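Local coordinates for putative NAD dependent dehydrogenase (Micromonospora echinospora, PDB 6NOR), which binds NAD and probably acts as an NAD-dependent oxidoreductase in the biosynthesis of the antibiotic gentamicin, at residues 56-59 / 60-63. Sequence-based numbering, arbitrary orientation.
Sequences DRDE and RVGT. With NAD (nicotinamide-adenine-dinucleotide), chain G.
Asp58 caps the first turn of helix 59-69 by accepting the amide of Val61 at OD1 (2.7 Å from Val61 N). The bond is nearly linear, with an N-H...O angle of 176°, yet the N-H comes in from above the carboxylate plane. Placing CG anti to the backbone N (chi1 176°) swings this N-cap carboxylate over the helix start, where Asp58 CG also rests 3.7 Å from Val61 CG2. Gly62 N to Asp58 O and Thr63 N to Glu59 O begin the helix; Glu59 O also takes a weak bond from Thr63 OG1, at 2.9 Å. Just upstream, at the end of the second strand of the Rossmann fold, sits the acidic residue characteristic of NAD-binding members, Asp56. Asp56 OD1 accepts hydrogen bonds from NAD O2B (2.6 Å) and, through its anti lone pair, from Asp58 N (2.9 Å), an Asx turn; Asp56 OD2 accepts from NAD O3B (2.7 Å) and from Gly32 N of the glycine-rich loop. Without this carboxylate, as with an alanine here, both adenosine ribose hydroxyls would probably lose their acceptor and the Asp58 amide its turn. Val61 CG1 flanks the same carboxylate, 3.8 Å from Asp56 OD2, while Asp56 CB packs on Gly62 CA.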
ATOM      1  N   ASP A  56     -32.307 -23.207 -19.539  1.00 20.12           N
ATOM      2  CA  ASP A  56     -32.514 -22.905 -18.119  1.00 21.25           C
ATOM      3  C   ASP A  56     -33.841 -23.478 -17.671  1.00 26.50           C
ATOM      4  O   ASP A  56     -34.803 -23.458 -18.424  1.00 31.73           O
ATOM      5  CB  ASP A  56     -32.476 -21.400 -17.838  1.00 19.51           C
ATOM      6  CG  ASP A  56     -32.077 -21.070 -16.376  1.00 32.63           C
ATOM      7  OD1 ASP A  56     -32.871 -21.328 -15.447  1.00 33.37           O
ATOM      8  OD2 ASP A  56     -30.968 -20.536 -16.153  1.00 32.08           O
ATOM      9  N   ARG A  57     -33.894 -24.003 -16.451  1.00 24.56           N
ATOM     10  CA  ARG A  57     -35.153 -24.515 -15.925  1.00 29.05           C
ATOM     11  C   ARG A  57     -36.151 -23.370 -15.780  1.00 33.48           C
ATOM     12  O   ARG A  57     -37.335 -23.557 -16.012  1.00 35.32           O
ATOM     13  CB  ARG A  57     -34.952 -25.239 -14.582  1.00 30.53           C
ATOM     14  CG  ARG A  57     -34.548 -24.348 -13.418  1.00 34.88           C
ATOM     15  CD  ARG A  57     -34.741 -25.038 -12.062  1.00 42.11           C
ATOM     16  NE  ARG A  57     -36.142 -25.366 -11.817  1.00 42.29           N
ATOM     17  CZ  ARG A  57     -37.071 -24.483 -11.467  1.00 38.51           C
ATOM     18  NH1 ARG A  57     -36.765 -23.202 -11.312  1.00 35.42           N
ATOM     19  NH2 ARG A  57     -38.316 -24.884 -11.272  1.00 41.00           N
ATOM     20  N   ASP A  58     -35.667 -22.188 -15.400  1.00 37.42           N
ATOM     21  CA  ASP A  58     -36.508 -20.995 -15.263  1.00 37.81           C
ATOM     22  C   ASP A  58     -36.580 -20.248 -16.593  1.00 33.76           C
ATOM     23  O   ASP A  58     -35.604 -19.619 -17.013  1.00 32.60           O
ATOM     24  CB  ASP A  58     -35.965 -20.087 -14.156  1.00 43.31           C
ATOM     25  CG  ASP A  58     -36.732 -18.763 -14.023  1.00 54.07           C
ATOM     26  OD1 ASP A  58     -36.952 -18.054 -15.027  1.00 58.46           O
ATOM     27  OD2 ASP A  58     -37.103 -18.410 -12.886  1.00 59.38           O
ATOM     28  N   GLU A  59     -37.745 -20.292 -17.231  1.00 35.17           N
ATOM     29  CA  GLU A  59     -37.895 -19.746 -18.571  1.00 37.79           C
ATOM     30  C   GLU A  59     -37.722 -18.229 -18.631  1.00 38.10           C
ATOM     31  O   GLU A  59     -37.162 -17.713 -19.594  1.00 37.81           O
ATOM     32  CB  GLU A  59     -39.250 -20.130 -19.156  1.00 46.78           C
ATOM     33  CG  GLU A  59     -39.383 -19.729 -20.609  1.00 55.51           C
ATOM     34  CD  GLU A  59     -40.582 -20.342 -21.286  1.00 65.08           C
ATOM     35  OE1 GLU A  59     -40.946 -21.494 -20.953  1.00 69.33           O
ATOM     36  OE2 GLU A  59     -41.154 -19.669 -22.165  1.00 70.51           O
ATOM     37  N   ARG A  60     -38.188 -17.518 -17.609  1.00 32.74           N
ATOM     38  CA  ARG A  60     -38.023 -16.071 -17.575  1.00 37.32           C
ATOM     39  C   ARG A  60     -36.555 -15.680 -17.565  1.00 35.26           C
ATOM     40  O   ARG A  60     -36.132 -14.801 -18.316  1.00 34.78           O
ATOM     41  CB  ARG A  60     -38.717 -15.466 -16.361  1.00 46.90           C
ATOM     42  CG  ARG A  60     -38.699 -13.947 -16.351  1.00 56.41           C
ATOM     43  CD  ARG A  60     -37.971 -13.401 -15.130  1.00 65.06           C
ATOM     44  NE  ARG A  60     -38.540 -13.911 -13.884  1.00 75.38           N
ATOM     45  CZ  ARG A  60     -39.626 -13.410 -13.299  1.00 82.66           C
ATOM     46  NH1 ARG A  60     -40.265 -12.388 -13.852  1.00 87.82           N
ATOM     47  NH2 ARG A  60     -40.076 -13.934 -12.166  1.00 83.05           N
ATOM     48  N   VAL A  61     -35.783 -16.336 -16.707  1.00 33.32           N
ATOM     49  CA  VAL A  61     -34.346 -16.095 -16.622  1.00 32.30           C
ATOM     50  C   VAL A  61     -33.644 -16.492 -17.915  1.00 31.90           C
ATOM     51  O   VAL A  61     -32.814 -15.755 -18.443  1.00 34.41           O
ATOM     52  CB  VAL A  61     -33.722 -16.861 -15.440  1.00 29.09           C
ATOM     53  CG1 VAL A  61     -32.208 -16.942 -15.579  1.00 30.33           C
ATOM     54  CG2 VAL A  61     -34.112 -16.193 -14.140  1.00 27.42           C
ATOM     55  N   GLY A  62     -33.997 -17.659 -18.427  1.00 29.72           N
ATOM     56  CA  GLY A  62     -33.463 -18.118 -19.685  1.00 33.37           C
ATOM     57  C   GLY A  62     -33.787 -17.149 -20.802  1.00 36.34           C
ATOM     58  O   GLY A  62     -32.929 -16.818 -21.619  1.00 40.31           O
ATOM     59  N   THR A  63     -35.025 -16.677 -20.826  1.00 35.08           N
ATOM     60  CA  THR A  63     -35.481 -15.823 -21.906  1.00 38.72           C
ATOM     61  C   THR A  63     -34.786 -14.475 -21.858  1.00 38.44           C
ATOM     62  O   THR A  63     -34.353 -13.958 -22.888  1.00 38.76           O
ATOM     63  CB  THR A  63     -37.005 -15.638 -21.863  1.00 42.03           C
ATOM     64  OG1 THR A  63     -37.633 -16.827 -22.357  1.00 48.66           O
ATOM     65  CG2 THR A  63     -37.428 -14.465 -22.702  1.00 39.72           C
TER
HETATM   66  PA  NAD G 401     -26.971 -19.035 -10.226  1.00 22.83           P
HETATM   67  O1A NAD G 401     -27.911 -19.491  -9.083  1.00 25.09           O
HETATM   68  O2A NAD G 401     -26.854 -17.563 -10.348  1.00 19.78           O
HETATM   69  O5B NAD G 401     -27.506 -19.604 -11.587  1.00 20.72           O
HETATM   70  C5B NAD G 401     -27.832 -20.980 -11.669  1.00 20.65           C
HETATM   71  C4B NAD G 401     -28.744 -21.121 -12.916  1.00 23.14           C
HETATM   72  O4B NAD G 401     -28.875 -22.369 -13.262  1.00 26.85           O
HETATM   73  C3B NAD G 401     -30.133 -20.639 -12.564  1.00 26.04           C
HETATM   74  O3B NAD G 401     -30.554 -19.801 -13.555  1.00 28.71           O
HETATM   75  C2B NAD G 401     -30.989 -21.935 -12.530  1.00 23.04           C
HETATM   76  O2B NAD G 401     -32.367 -21.598 -12.931  1.00 24.52           O
HETATM   77  C1B NAD G 401     -30.434 -22.639 -13.431  1.00 22.62           C
HETATM   78  N9A NAD G 401     -30.611 -24.068 -13.247  1.00 20.72           N
HETATM   79  C8A NAD G 401     -30.718 -24.793 -12.116  1.00 18.23           C
HETATM   80  N7A NAD G 401     -30.821 -26.097 -12.471  1.00 21.37           N
HETATM   81  C5A NAD G 401     -30.781 -26.172 -13.802  1.00 18.28           C
HETATM   82  C6A NAD G 401     -30.859 -27.226 -14.665  1.00 19.03           C
HETATM   83  N6A NAD G 401     -30.999 -28.558 -14.344  1.00 18.45           N
HETATM   84  N1A NAD G 401     -30.777 -27.025 -15.972  1.00 18.93           N
HETATM   85  C2A NAD G 401     -30.642 -25.768 -16.463  1.00 18.29           C
HETATM   86  N3A NAD G 401     -30.576 -24.721 -15.606  1.00 22.33           N
HETATM   87  C4A NAD G 401     -30.639 -24.919 -14.284  1.00 19.76           C
HETATM   88  O3  NAD G 401     -25.586 -19.679  -9.954  1.00 34.85           O
HETATM   89  PN  NAD G 401     -24.170 -19.244 -10.542  1.00 17.82           P
HETATM   90  O1N NAD G 401     -24.208 -18.774 -11.959  1.00 17.80           O
HETATM   91  O2N NAD G 401     -23.546 -18.195  -9.637  1.00 20.96           O
HETATM   92  O5D NAD G 401     -23.282 -20.544 -10.487  1.00 19.87           O
HETATM   93  C5D NAD G 401     -23.408 -21.552 -11.471  1.00 17.83           C
HETATM   94  C4D NAD G 401     -22.087 -22.343 -11.556  1.00 17.80           C
HETATM   95  O4D NAD G 401     -21.064 -21.579 -11.814  1.00 18.71           O
HETATM   96  C3D NAD G 401     -21.763 -23.002 -10.182  1.00 21.73           C
HETATM   97  O3D NAD G 401     -21.277 -24.202 -10.395  1.00 20.39           O
HETATM   98  C2D NAD G 401     -20.734 -22.045  -9.545  1.00 19.41           C
HETATM   99  O2D NAD G 401     -19.890 -22.797  -8.574  1.00 21.38           O
HETATM  100  C1D NAD G 401     -20.047 -21.616 -10.566  1.00 19.37           C
HETATM  101  N1N NAD G 401     -19.500 -20.309 -10.352  1.00 23.31           N
HETATM  102  C2N NAD G 401     -18.211 -20.048 -10.803  1.00 22.28           C
HETATM  103  C3N NAD G 401     -17.625 -18.793 -10.623  1.00 22.81           C
HETATM  104  C7N NAD G 401     -16.187 -18.596 -11.131  1.00 26.56           C
HETATM  105  O7N NAD G 401     -15.619 -17.587 -10.926  1.00 31.44           O
HETATM  106  N7N NAD G 401     -15.541 -19.658 -11.822  1.00 26.81           N
HETATM  107  C4N NAD G 401     -18.299 -17.777  -9.985  1.00 18.04           C
HETATM  108  C5N NAD G 401     -19.597 -18.027  -9.538  1.00 22.35           C
HETATM  109  C6N NAD G 401     -20.194 -19.303  -9.723  1.00 24.26           C